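Local coordinates for nitrate regulatory protein (Klebsiella oxytoca, PDB 4AKK) that senses nitrate and nitrite and, in response, binds the nasF operon leader RNA to prevent transcription termination and switch on nasFEDCBA expression, at residues Q384-Q387 with A388-L392; L219-Q222 with L223-I227; L262-V265 with A266-Q270; R281-C284 with A285-R289. All blocks are in the same frame, centred on the assembly; numbering follows the deposited sequence.

Contact 1 (Q384-Q387 with A388-L392); sequences QEEQ and AWQAL
Glu386 and Gln390 meet one helical turn apart, carboxylate against carboxamide, at the start of helix 385-399. Gln390 NE2 donates to Glu386 OE2 at 3.2 Å along an almost straight N-H line (176°). The acceptor lies in the amide's own plane, yet the amide nitrogen approaches OE2 from above the carboxylate, and the two flat groups are turned 64° apart. Both chains fold to make the meeting possible: Glu386 sets off with CG opposite its backbone N (chi1 172°) and then kinks at chi2, while Gln390 kinks at its own chi2 and lays CG 3.3 Å from Glu386 O. Each polar end has a stronger partner outside this turn, since OE2 forms a salt bridge with Arg220 and NE2 donates to Cys267 O.

The packed side of the turn belongs to Ala388 and Trp389. Ala388 CB sits 3.2 Å from Glu385 O, with Lys374 of helix 360-380 against it, and the Trp389 ring makes a cation-pi contact with Arg220 and packs on Val224, its NE1 bonded to Gln221. On the solvent side Gln387 runs out extended along the helix start, which puts OE1 3.1 Å from Gln384 N, where it accepts, while Glu385 reaches Lys374. The backbone bond from Ala388 N to Gln384 O, 2.8 Å, starts the helical pattern.

With the backbone N of the N-cap residue Gln384 held by the side chain three places on, but no reciprocal bond from the Gln384 side chain, this is one half of a capping box, here opening a helix of the ANTAR domain, the RNA-binding effector.

Contact 2 (L219-Q222 with L223-I227); sequences LRQQ and LVDRI
Gln221 and Asp225 face each other across one turn of helix 217-240, amide to carboxylate. Gln221 NE2 donates to Asp225 OD1 at 3.0 Å with an N-H angle of 162°. OD1 lies in the plane of the Gln221 amide and is approached on its syn side, somewhat out of the carboxylate plane; the two planes are 37° apart. Gln221 gets there by sending CG opposite its backbone N and bending at chi2 (64°), which brings the amide back over the turn. Its other end is used too, because OE1 accepts from Trp389 NE1. One amide therefore serves as donor to its own helix and acceptor to the ANTAR domain, and the two bonds together should fix which way round it sits.

Crowding at Asp225 is notable: OD2 comes within 3.0 Å of Gln221 O, two acceptors side by side, while Gln221 O itself takes Asp225 N at 2.8 Å. Arg226 N donates to Gln222 O at 3.1 Å, and the Arg226 chain, bent at chi2, folds back so that NH1 lies 2.9 Å from the same oxygen; NE is satisfied by Gln201. The amide of Gln222 runs outward, its NE2 held by Glu218. Arg220 O receives Val224 N at 2.9 Å, and Arg220 NH1, already paired with Glu386, also donates to Cys267 O.

Hydrophobic side chains settle the turn among its neighbours: Leu219 and Leu223 pack on helix 180-212, with Leu223 also reaching helix 257-267, and Val224 lies against Arg393 of helix 385-399, while the Gln221 chain touches Arg367 and Ile370 of helix 360-380.

Contact 3 (L262-V265 with A266-Q270); sequences LRRV and ACTRQ. With EDO (1,2-ethanediol), chain D.
A helix C-terminus is made here, where helix 257-267 of the NIT nitrate-sensing domain runs out at Cys267 and Thr268 leaves helical geometry. Thr268 OG1 turns back onto the last turn and donates to Arg264 O at 2.9 Å. The hydroxyl can do this because it lies beside its own backbone N and opposite the carbonyl carbon (chi1 -58°), which puts it on the helix side of CB. Thr268 N bonds to Val265 O at 3.1 Å, three residues back, from a position well above that carbonyl's plane; Thr268 N and Cys267 N also make weak hydrogen bonds to Arg264 O. The final regular steps are Ala266 N to Leu262 O and Cys267 N to Arg263 O, both 3.0 Å.

Two arginines flank the helix end. Arg264, extended from CG to NE, passes across Thr268, whose OG1 lies over one face of its guanidinium, 3.7 Å from NH1. The second, Arg269, lies beyond the turn.

On the protein side of the helix, Ala266 packs on Phe210, Phe215 and Leu223, and Cys267 meets Val224 of helix 217-240. The Cys267 carbonyl, left over at the end of the helix, is where Arg220 and Gln390 of the ANTAR domain converge. Arg263 NE forms a salt bridge with Glu202.

A 1,2-ethanediol, probably from the crystallisation liquor, donates through O1 to Thr268 O at 3.2 Å. With CG set between its backbone N and carbonyl carbon (chi1 47°), the extended Arg269 chain comes back toward the helix, and Val265 CG2 lies over one face of its guanidinium, 3.6 Å from NH2 and displaced toward the rim of the group.

Contact 4 (R281-C284 with A285-R289); sequences RWFC and AQTQR
Trp282 and Gln286 lie one turn apart on helix 277-312, with the amide of the glutamine resting over a face of the indole. Ring and amide planes stand 63° apart, so the amide comes down tilted, nitrogen first: NE2 is 3.0 Å from Trp282 CH2, toward the rim of the six-membered ring. Farther back along the same chain, Gln286 CG makes a CH-pi contact with the five-membered ring, 3.9 Å from its centroid. A bend at chi2 (-77°) lays the glutamine over the indole in this way. OE1 faces away from the ring and accepts, through an in-plane lone pair, from Arg289 NH1 at 3.0 Å. Trp282 NE1 donates to Arg203 O.

Phe283 and Thr287 repeat the theme one residue on. Thr287 OG1 sits above the phenyl face near its rim, 3.3 Å from Phe283 CE2, and donates to Phe283 O at 2.7 Å from above the carbonyl plane. That oxygen also receives Thr287 N at 2.8 Å, and OG1 is bonded to Arg203 NH1.

Chemically, one face of each ring is met by a polar atom, NE2 over Trp282 and OG1 over Phe283, with Gln286 CG adding its CH-pi contact. NE2 may gain from the electron-rich indole face and also has a weak hydrogen bond to Glu202, while OE1, through Arg289 and its salt bridge to Glu202, ties the amide into a charged network.

Overall arrangement
Contacts 2, 3 and 4 lie in the NIT sensor and contact 1 in the ANTAR effector, so the interface between the domains runs through the first three. Contacts 1 and 2 have centres 15 Å apart and meet through a salt bridge, Glu386 OE2 to Arg220 NH1 at 2.8 Å, and a probable hydrogen bond. Contact 3, about 12 Å from contact 2 between centres, completes the junction with the Cys267 carbonyl. Contact 4 is set back: its nearest atoms are about 13 Å from contact 1, but it touches contact 3 where Leu262 CB packs 3.5 Å from Trp282 CE3 and where two like charges, Arg263 NH2 and Arg289 NH2, come within 3.4 Å. Contacts 2 and 4 do not touch.

Contact 1 (Q384-Q387 with A388-L392)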
loop_
_atom_site.group_PDB
_atom_site.type_symbol
_atom_site.label_atom_id
_atom_site.label_comp_id
_atom_site.label_asym_id
_atom_site.label_seq_id
_atom_site.Cartn_x
_atom_site.Cartn_y
_atom_site.Cartn_z
ATOM N N GLN A 384 -8.678 26.002 -23.811
ATOM C CA GLN A 384 -7.333 26.161 -24.349
ATOM C C GLN A 384 -6.393 25.262 -23.548
ATOM O O GLN A 384 -6.717 24.863 -22.435
ATOM C CB GLN A 384 -6.887 27.621 -24.246
ATOM C CG GLN A 384 -7.917 28.622 -24.756
ATOM C CD GLN A 384 -8.276 28.390 -26.214
ATOM O OE1 GLN A 384 -7.398 28.313 -27.075
ATOM N NE2 GLN A 384 -9.573 28.276 -26.500
ATOM N N GLU A 385 -5.230 24.948 -24.105
ATOM C CA GLU A 385 -4.322 24.008 -23.454
ATOM C C GLU A 385 -3.875 24.458 -22.060
ATOM O O GLU A 385 -3.918 23.679 -21.105
ATOM C CB GLU A 385 -3.105 23.722 -24.331
ATOM C CG GLU A 385 -2.192 22.670 -23.735
ATOM C CD GLU A 385 -0.986 22.378 -24.597
ATOM O OE1 GLU A 385 -0.858 22.990 -25.680
ATOM O OE2 GLU A 385 -0.162 21.531 -24.185
ATOM N N GLU A 386 -3.437 25.708 -21.943
ATOM C CA GLU A 386 -3.015 26.238 -20.651
ATOM C C GLU A 386 -4.203 26.261 -19.693
ATOM O O GLU A 386 -4.084 25.870 -18.534
ATOM C CB GLU A 386 -2.398 27.636 -20.801
ATOM C CG GLU A 386 -2.114 28.342 -19.467
ATOM C CD GLU A 386 -0.945 27.724 -18.712
ATOM O OE1 GLU A 386 -0.357 26.744 -19.220
ATOM O OE2 GLU A 386 -0.608 28.221 -17.614
ATOM N N GLN A 387 -5.354 26.698 -20.194
ATOM C CA GLN A 387 -6.582 26.713 -19.410
ATOM C C GLN A 387 -6.897 25.317 -18.869
ATOM O O GLN A 387 -7.292 25.153 -17.712
ATOM C CB GLN A 387 -7.741 27.210 -20.276
ATOM C CG GLN A 387 -9.095 27.272 -19.570
ATOM C CD GLN A 387 -10.212 27.724 -20.504
ATOM O OE1 GLN A 387 -10.024 27.808 -21.723
ATOM N NE2 GLN A 387 -11.381 28.015 -19.938
ATOM N N ALA A 388 -6.732 24.321 -19.731
ATOM C CA ALA A 388 -6.930 22.921 -19.378
ATOM C C ALA A 388 -6.039 22.513 -18.205
ATOM O O ALA A 388 -6.499 21.899 -17.238
ATOM C CB ALA A 388 -6.645 22.038 -20.591
ATOM N N TRP A 389 -4.761 22.861 -18.300
ATOM C CA TRP A 389 -3.802 22.529 -17.259
ATOM C C TRP A 389 -4.184 23.222 -15.955
ATOM O O TRP A 389 -4.172 22.608 -14.887
ATOM C CB TRP A 389 -2.380 22.908 -17.686
ATOM C CG TRP A 389 -1.331 22.449 -16.714
ATOM C CD1 TRP A 389 -0.689 21.239 -16.706
ATOM C CD2 TRP A 389 -0.810 23.188 -15.604
ATOM N NE1 TRP A 389 0.198 21.178 -15.653
ATOM C CE2 TRP A 389 0.146 22.364 -14.963
ATOM C CE3 TRP A 389 -1.061 24.469 -15.084
ATOM C CZ2 TRP A 389 0.857 22.781 -13.829
ATOM C CZ3 TRP A 389 -0.349 24.886 -13.961
ATOM C CH2 TRP A 389 0.598 24.043 -13.345
ATOM N N GLN A 390 -4.548 24.495 -16.043
ATOM C CA GLN A 390 -4.928 25.243 -14.852
ATOM C C GLN A 390 -6.141 24.613 -14.183
ATOM O O GLN A 390 -6.196 24.518 -12.959
ATOM C CB GLN A 390 -5.193 26.712 -15.188
ATOM C CG GLN A 390 -3.949 27.487 -15.607
ATOM C CD GLN A 390 -2.991 27.786 -14.448
ATOM O OE1 GLN A 390 -3.488 27.692 -13.218
ATOM N NE2 GLN A 390 -1.817 28.100 -14.666
ATOM N N ALA A 391 -7.106 24.166 -14.986
ATOM C CA ALA A 391 -8.309 23.520 -14.447
ATOM C C ALA A 391 -7.961 22.282 -13.616
ATOM O O ALA A 391 -8.485 22.088 -12.523
ATOM C CB ALA A 391 -9.261 23.155 -15.566
ATOM N N LEU A 392 -7.069 21.454 -14.146
ATOM C CA LEU A 392 -6.631 20.244 -13.458
ATOM C C LEU A 392 -5.917 20.569 -12.134
ATOM O O LEU A 392 -6.189 19.949 -11.102
ATOM C CB LEU A 392 -5.725 19.422 -14.391
ATOM C CG LEU A 392 -6.410 18.874 -15.659
ATOM C CD1 LEU A 392 -5.412 18.312 -16.665
ATOM C CD2 LEU A 392 -7.444 17.816 -15.324
#

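Contact 2 (L219-Q222 with L223-I227)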
loop_
_atom_site.group_PDB
_atom_site.type_symbol
_atom_site.label_atom_id
_atom_site.label_comp_id
_atom_site.label_asym_id
_atom_site.label_seq_id
_atom_site.Cartn_x
_atom_site.Cartn_y
_atom_site.Cartn_z
ATOM N N LEU A 219 9.771 22.867 -14.988
ATOM C CA LEU A 219 10.043 23.298 -13.617
ATOM C C LEU A 219 8.741 23.524 -12.862
ATOM O O LEU A 219 8.591 23.109 -11.712
ATOM C CB LEU A 219 10.907 24.569 -13.611
ATOM C CG LEU A 219 11.377 25.081 -12.248
ATOM C CD1 LEU A 219 12.187 24.014 -11.529
ATOM C CD2 LEU A 219 12.193 26.379 -12.391
ATOM N N ARG A 220 7.786 24.162 -13.524
ATOM C CA ARG A 220 6.479 24.358 -12.936
ATOM C C ARG A 220 5.773 23.042 -12.544
ATOM O O ARG A 220 5.120 22.964 -11.495
ATOM C CB ARG A 220 5.595 25.202 -13.866
ATOM C CG ARG A 220 4.155 25.317 -13.356
ATOM C CD ARG A 220 3.306 26.235 -14.222
ATOM N NE ARG A 220 2.922 25.608 -15.477
ATOM C CZ ARG A 220 2.089 26.154 -16.358
ATOM N NH1 ARG A 220 1.564 27.349 -16.124
ATOM N NH2 ARG A 220 1.787 25.509 -17.480
ATOM N N GLN A 221 5.877 22.010 -13.382
ATOM C CA GLN A 221 5.224 20.741 -13.040
ATOM C C GLN A 221 5.922 20.115 -11.824
ATOM O O GLN A 221 5.266 19.656 -10.892
ATOM C CB GLN A 221 5.186 19.771 -14.238
ATOM C CG GLN A 221 4.294 18.539 -14.021
ATOM C CD GLN A 221 2.811 18.871 -13.857
ATOM O OE1 GLN A 221 2.192 19.483 -14.732
ATOM N NE2 GLN A 221 2.235 18.457 -12.733
ATOM N N GLN A 222 7.253 20.136 -11.824
ATOM C CA GLN A 222 8.020 19.615 -10.701
ATOM C C GLN A 222 7.681 20.363 -9.408
ATOM O O GLN A 222 7.611 19.770 -8.332
ATOM C CB GLN A 222 9.517 19.728 -10.981
ATOM C CG GLN A 222 10.009 18.885 -12.157
ATOM C CD GLN A 222 11.507 19.049 -12.384
ATOM O OE1 GLN A 222 12.199 19.667 -11.578
ATOM N NE2 GLN A 222 12.012 18.502 -13.484
ATOM N N LEU A 223 7.471 21.668 -9.515
ATOM C CA LEU A 223 7.167 22.462 -8.332
ATOM C C LEU A 223 5.800 22.058 -7.809
ATOM O O LEU A 223 5.634 21.706 -6.643
ATOM C CB LEU A 223 7.204 23.961 -8.652
ATOM C CG LEU A 223 6.732 24.898 -7.537
ATOM C CD1 LEU A 223 7.660 24.788 -6.315
ATOM C CD2 LEU A 223 6.697 26.329 -8.062
ATOM N N VAL A 224 4.815 22.110 -8.693
ATOM C CA VAL A 224 3.479 21.672 -8.368
ATOM C C VAL A 224 3.484 20.278 -7.732
ATOM O O VAL A 224 2.747 20.023 -6.782
ATOM C CB VAL A 224 2.606 21.652 -9.641
ATOM C CG1 VAL A 224 1.328 20.853 -9.416
ATOM C CG2 VAL A 224 2.300 23.082 -10.086
ATOM N N ASP A 225 4.301 19.377 -8.270
ATOM C CA ASP A 225 4.316 17.996 -7.789
ATOM C C ASP A 225 4.861 17.932 -6.357
ATOM O O ASP A 225 4.421 17.118 -5.553
ATOM C CB ASP A 225 5.158 17.088 -8.703
ATOM C CG ASP A 225 4.571 16.929 -10.115
ATOM O OD1 ASP A 225 3.340 17.089 -10.313
ATOM O OD2 ASP A 225 5.379 16.636 -11.034
ATOM N N ARG A 226 5.826 18.786 -6.050
ATOM C CA ARG A 226 6.397 18.843 -4.705
ATOM C C ARG A 226 5.369 19.391 -3.737
ATOM O O ARG A 226 5.273 18.942 -2.594
ATOM C CB ARG A 226 7.655 19.716 -4.678
ATOM C CG ARG A 226 8.792 19.217 -5.558
ATOM C CD ARG A 226 8.901 17.716 -5.473
ATOM N NE ARG A 226 10.026 17.158 -6.216
ATOM C CZ ARG A 226 10.015 16.896 -7.521
ATOM N NH1 ARG A 226 8.949 17.185 -8.262
ATOM N NH2 ARG A 226 11.087 16.366 -8.089
ATOM N N ILE A 227 4.572 20.343 -4.203
ATOM C CA ILE A 227 3.556 20.945 -3.338
ATOM C C ILE A 227 2.389 19.986 -3.057
ATOM O O ILE A 227 1.993 19.802 -1.913
ATOM C CB ILE A 227 3.035 22.284 -3.901
ATOM C CG1 ILE A 227 4.168 23.316 -3.907
ATOM C CG2 ILE A 227 1.825 22.776 -3.084
ATOM C CD1 ILE A 227 4.013 24.420 -4.967
#

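Contact 3 (L262-V265 with A266-Q270)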
loop_
_atom_site.group_PDB
_atom_site.type_symbol
_atom_site.label_atom_id
_atom_site.label_comp_id
_atom_site.label_asym_id
_atom_site.label_seq_id
_atom_site.Cartn_x
_atom_site.Cartn_y
_atom_site.Cartn_z
ATOM N N LEU A 262 3.225 33.683 -3.779
ATOM C CA LEU A 262 4.350 33.379 -4.658
ATOM C C LEU A 262 4.127 32.061 -5.420
ATOM O O LEU A 262 4.559 31.920 -6.555
ATOM C CB LEU A 262 5.664 33.366 -3.868
ATOM C CG LEU A 262 6.109 34.759 -3.374
ATOM C CD1 LEU A 262 7.311 34.693 -2.429
ATOM C CD2 LEU A 262 6.418 35.640 -4.560
ATOM N N ARG A 263 3.434 31.107 -4.805
ATOM C CA ARG A 263 3.120 29.860 -5.500
ATOM C C ARG A 263 2.234 30.169 -6.703
ATOM O O ARG A 263 2.459 29.673 -7.809
ATOM C CB ARG A 263 2.416 28.874 -4.571
ATOM C CG ARG A 263 3.309 28.170 -3.549
ATOM C CD ARG A 263 2.417 27.344 -2.625
ATOM N NE ARG A 263 3.155 26.455 -1.735
ATOM C CZ ARG A 263 2.578 25.675 -0.824
ATOM N NH1 ARG A 263 1.257 25.676 -0.684
ATOM N NH2 ARG A 263 3.319 24.892 -0.048
ATOM N N ARG A 264 1.236 31.013 -6.481
ATOM C CA ARG A 264 0.309 31.377 -7.540
ATOM C C ARG A 264 1.013 32.100 -8.678
ATOM O O ARG A 264 0.717 31.868 -9.856
ATOM C CB ARG A 264 -0.843 32.219 -6.996
ATOM C CG ARG A 264 -1.790 32.661 -8.087
ATOM C CD ARG A 264 -3.038 33.334 -7.541
ATOM N NE ARG A 264 -3.677 34.134 -8.582
ATOM C CZ ARG A 264 -4.256 33.628 -9.669
ATOM N NH1 ARG A 264 -4.285 32.315 -9.863
ATOM N NH2 ARG A 264 -4.806 34.440 -10.565
ATOM N N VAL A 265 1.959 32.968 -8.333
ATOM C CA VAL A 265 2.752 33.649 -9.356
ATOM C C VAL A 265 3.545 32.647 -10.202
ATOM O O VAL A 265 3.500 32.674 -11.433
ATOM C CB VAL A 265 3.724 34.697 -8.737
ATOM C CG1 VAL A 265 4.727 35.177 -9.774
ATOM C CG2 VAL A 265 2.949 35.872 -8.142
ATOM N N ALA A 266 4.284 31.771 -9.530
ATOM C CA ALA A 266 5.103 30.785 -10.219
ATOM C C ALA A 266 4.269 29.914 -11.163
ATOM O O ALA A 266 4.743 29.515 -12.231
ATOM C CB ALA A 266 5.853 29.918 -9.212
ATOM N N CYS A 267 3.026 29.631 -10.783
ATOM C CA CYS A 267 2.183 28.760 -11.601
ATOM C C CYS A 267 1.425 29.490 -12.704
ATOM O O CYS A 267 0.930 28.868 -13.643
ATOM C CB CYS A 267 1.215 27.965 -10.726
ATOM S SG CYS A 267 2.045 26.673 -9.773
ATOM N N THR A 268 1.345 30.810 -12.593
ATOM C CA THR A 268 0.557 31.598 -13.530
ATOM C C THR A 268 1.427 32.437 -14.460
ATOM O O THR A 268 1.797 31.999 -15.549
ATOM C CB THR A 268 -0.408 32.535 -12.786
ATOM O OG1 THR A 268 -1.263 31.760 -11.936
ATOM C CG2 THR A 268 -1.256 33.323 -13.777
ATOM N N ARG A 269 1.763 33.640 -14.012
ATOM C CA ARG A 269 2.421 34.616 -14.873
ATOM C C ARG A 269 3.931 34.628 -14.713
ATOM O O ARG A 269 4.489 33.931 -13.863
ATOM C CB ARG A 269 1.864 36.017 -14.614
ATOM C CG ARG A 269 1.763 36.387 -13.147
ATOM C CD ARG A 269 1.338 37.840 -12.995
ATOM N NE ARG A 269 1.212 38.238 -11.595
ATOM C CZ ARG A 269 2.214 38.703 -10.855
ATOM N NH1 ARG A 269 3.432 38.825 -11.381
ATOM N NH2 ARG A 269 1.997 39.041 -9.587
ATOM N N GLN A 270 4.589 35.432 -15.538
ATOM C CA GLN A 270 6.036 35.524 -15.488
ATOM C C GLN A 270 6.441 36.226 -14.201
ATOM O O GLN A 270 5.818 37.210 -13.800
ATOM C CB GLN A 270 6.581 36.252 -16.721
ATOM C CG GLN A 270 8.064 36.013 -16.966
ATOM C CD GLN A 270 8.416 35.962 -18.443
ATOM O OE1 GLN A 270 7.869 36.717 -19.249
ATOM N NE2 GLN A 270 9.332 35.065 -18.804
HETATM C C1 EDO D . 4.091 29.358 -17.681
HETATM O O1 EDO D . 4.199 29.986 -16.395
HETATM C C2 EDO D . 4.365 27.863 -17.550
HETATM O O2 EDO D . 5.764 27.616 -17.371
#

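Contact 4 (R281-C284 with A285-R289)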
loop_
_atom_site.group_PDB
_atom_site.type_symbol
_atom_site.label_atom_id
_atom_site.label_comp_id
_atom_site.label_asym_id
_atom_site.label_seq_id
_atom_site.Cartn_x
_atom_site.Cartn_y
_atom_site.Cartn_z
ATOM N N ARG A 281 13.247 36.493 -1.470
ATOM C CA ARG A 281 12.026 36.653 -0.693
ATOM C C ARG A 281 11.393 35.266 -0.509
ATOM O O ARG A 281 10.976 34.883 0.589
ATOM C CB ARG A 281 11.080 37.603 -1.437
ATOM C CG ARG A 281 10.005 38.258 -0.587
ATOM C CD ARG A 281 10.563 39.417 0.233
ATOM N NE ARG A 281 11.164 40.458 -0.602
ATOM C CZ ARG A 281 11.609 41.626 -0.139
ATOM N NH1 ARG A 281 11.518 41.906 1.155
ATOM N NH2 ARG A 281 12.142 42.515 -0.971
ATOM N N TRP A 282 11.350 34.509 -1.601
ATOM C CA TRP A 282 10.829 33.146 -1.587
ATOM C C TRP A 282 11.654 32.283 -0.643
ATOM O O TRP A 282 11.120 31.643 0.262
ATOM C CB TRP A 282 10.886 32.575 -3.008
ATOM C CG TRP A 282 10.655 31.089 -3.107
ATOM C CD1 TRP A 282 11.604 30.109 -3.179
ATOM C CD2 TRP A 282 9.391 30.427 -3.174
ATOM N NE1 TRP A 282 11.008 28.877 -3.283
ATOM C CE2 TRP A 282 9.649 29.045 -3.284
ATOM C CE3 TRP A 282 8.062 30.870 -3.160
ATOM C CZ2 TRP A 282 8.630 28.103 -3.374
ATOM C CZ3 TRP A 282 7.049 29.930 -3.247
ATOM C CH2 TRP A 282 7.339 28.562 -3.352
ATOM N N PHE A 283 12.961 32.281 -0.853
ATOM C CA PHE A 283 13.857 31.434 -0.076
ATOM C C PHE A 283 13.711 31.690 1.428
ATOM O O PHE A 283 13.592 30.758 2.227
ATOM C CB PHE A 283 15.316 31.646 -0.516
ATOM C CG PHE A 283 16.291 30.747 0.196
ATOM C CD1 PHE A 283 16.552 29.467 -0.282
ATOM C CD2 PHE A 283 16.931 31.168 1.350
ATOM C CE1 PHE A 283 17.450 28.635 0.370
ATOM C CE2 PHE A 283 17.827 30.339 2.012
ATOM C CZ PHE A 283 18.081 29.070 1.523
ATOM N N CYS A 284 13.698 32.965 1.801
ATOM C CA CYS A 284 13.663 33.341 3.209
ATOM C C CYS A 284 12.352 32.956 3.854
ATOM O O CYS A 284 12.342 32.383 4.946
ATOM C CB CYS A 284 13.946 34.838 3.388
ATOM S SG CYS A 284 15.679 35.260 3.009
ATOM N N ALA A 285 11.246 33.265 3.181
ATOM C CA ALA A 285 9.948 32.831 3.675
ATOM C C ALA A 285 9.919 31.313 3.866
ATOM O O ALA A 285 9.422 30.823 4.881
ATOM C CB ALA A 285 8.835 33.282 2.736
ATOM N N GLN A 286 10.450 30.568 2.897
ATOM C CA GLN A 286 10.410 29.100 2.961
ATOM C C GLN A 286 11.324 28.597 4.071
ATOM O O GLN A 286 11.016 27.636 4.751
ATOM C CB GLN A 286 10.856 28.478 1.631
ATOM C CG GLN A 286 9.891 28.685 0.490
ATOM C CD GLN A 286 8.690 27.757 0.565
ATOM O OE1 GLN A 286 8.551 26.973 1.508
ATOM N NE2 GLN A 286 7.811 27.845 -0.432
ATOM N N THR A 287 12.463 29.252 4.244
ATOM C CA THR A 287 13.391 28.843 5.289
ATOM C C THR A 287 12.794 29.027 6.694
ATOM O O THR A 287 13.063 28.230 7.592
ATOM C CB THR A 287 14.698 29.608 5.178
ATOM O OG1 THR A 287 15.245 29.398 3.874
ATOM C CG2 THR A 287 15.695 29.147 6.251
ATOM N N GLN A 288 11.985 30.066 6.885
ATOM C CA GLN A 288 11.333 30.277 8.183
ATOM C C GLN A 288 10.279 29.194 8.406
ATOM O O GLN A 288 10.100 28.666 9.513
ATOM C CB GLN A 288 10.675 31.653 8.255
ATOM C CG GLN A 288 9.791 31.822 9.507
ATOM C CD GLN A 288 9.379 33.264 9.767
ATOM O OE1 GLN A 288 9.887 33.908 10.688
ATOM N NE2 GLN A 288 8.456 33.776 8.959
ATOM N N ARG A 289 9.587 28.871 7.323
ATOM C CA ARG A 289 8.617 27.789 7.317
ATOM C C ARG A 289 9.251 26.461 7.714
ATOM O O ARG A 289 8.696 25.724 8.508
ATOM C CB ARG A 289 7.998 27.676 5.930
ATOM C CG ARG A 289 6.932 26.622 5.801
ATOM C CD ARG A 289 6.627 26.404 4.342
ATOM N NE ARG A 289 5.666 25.328 4.121
ATOM C CZ ARG A 289 5.546 24.674 2.971
ATOM N NH1 ARG A 289 6.346 24.981 1.952
ATOM N NH2 ARG A 289 4.629 23.715 2.838
#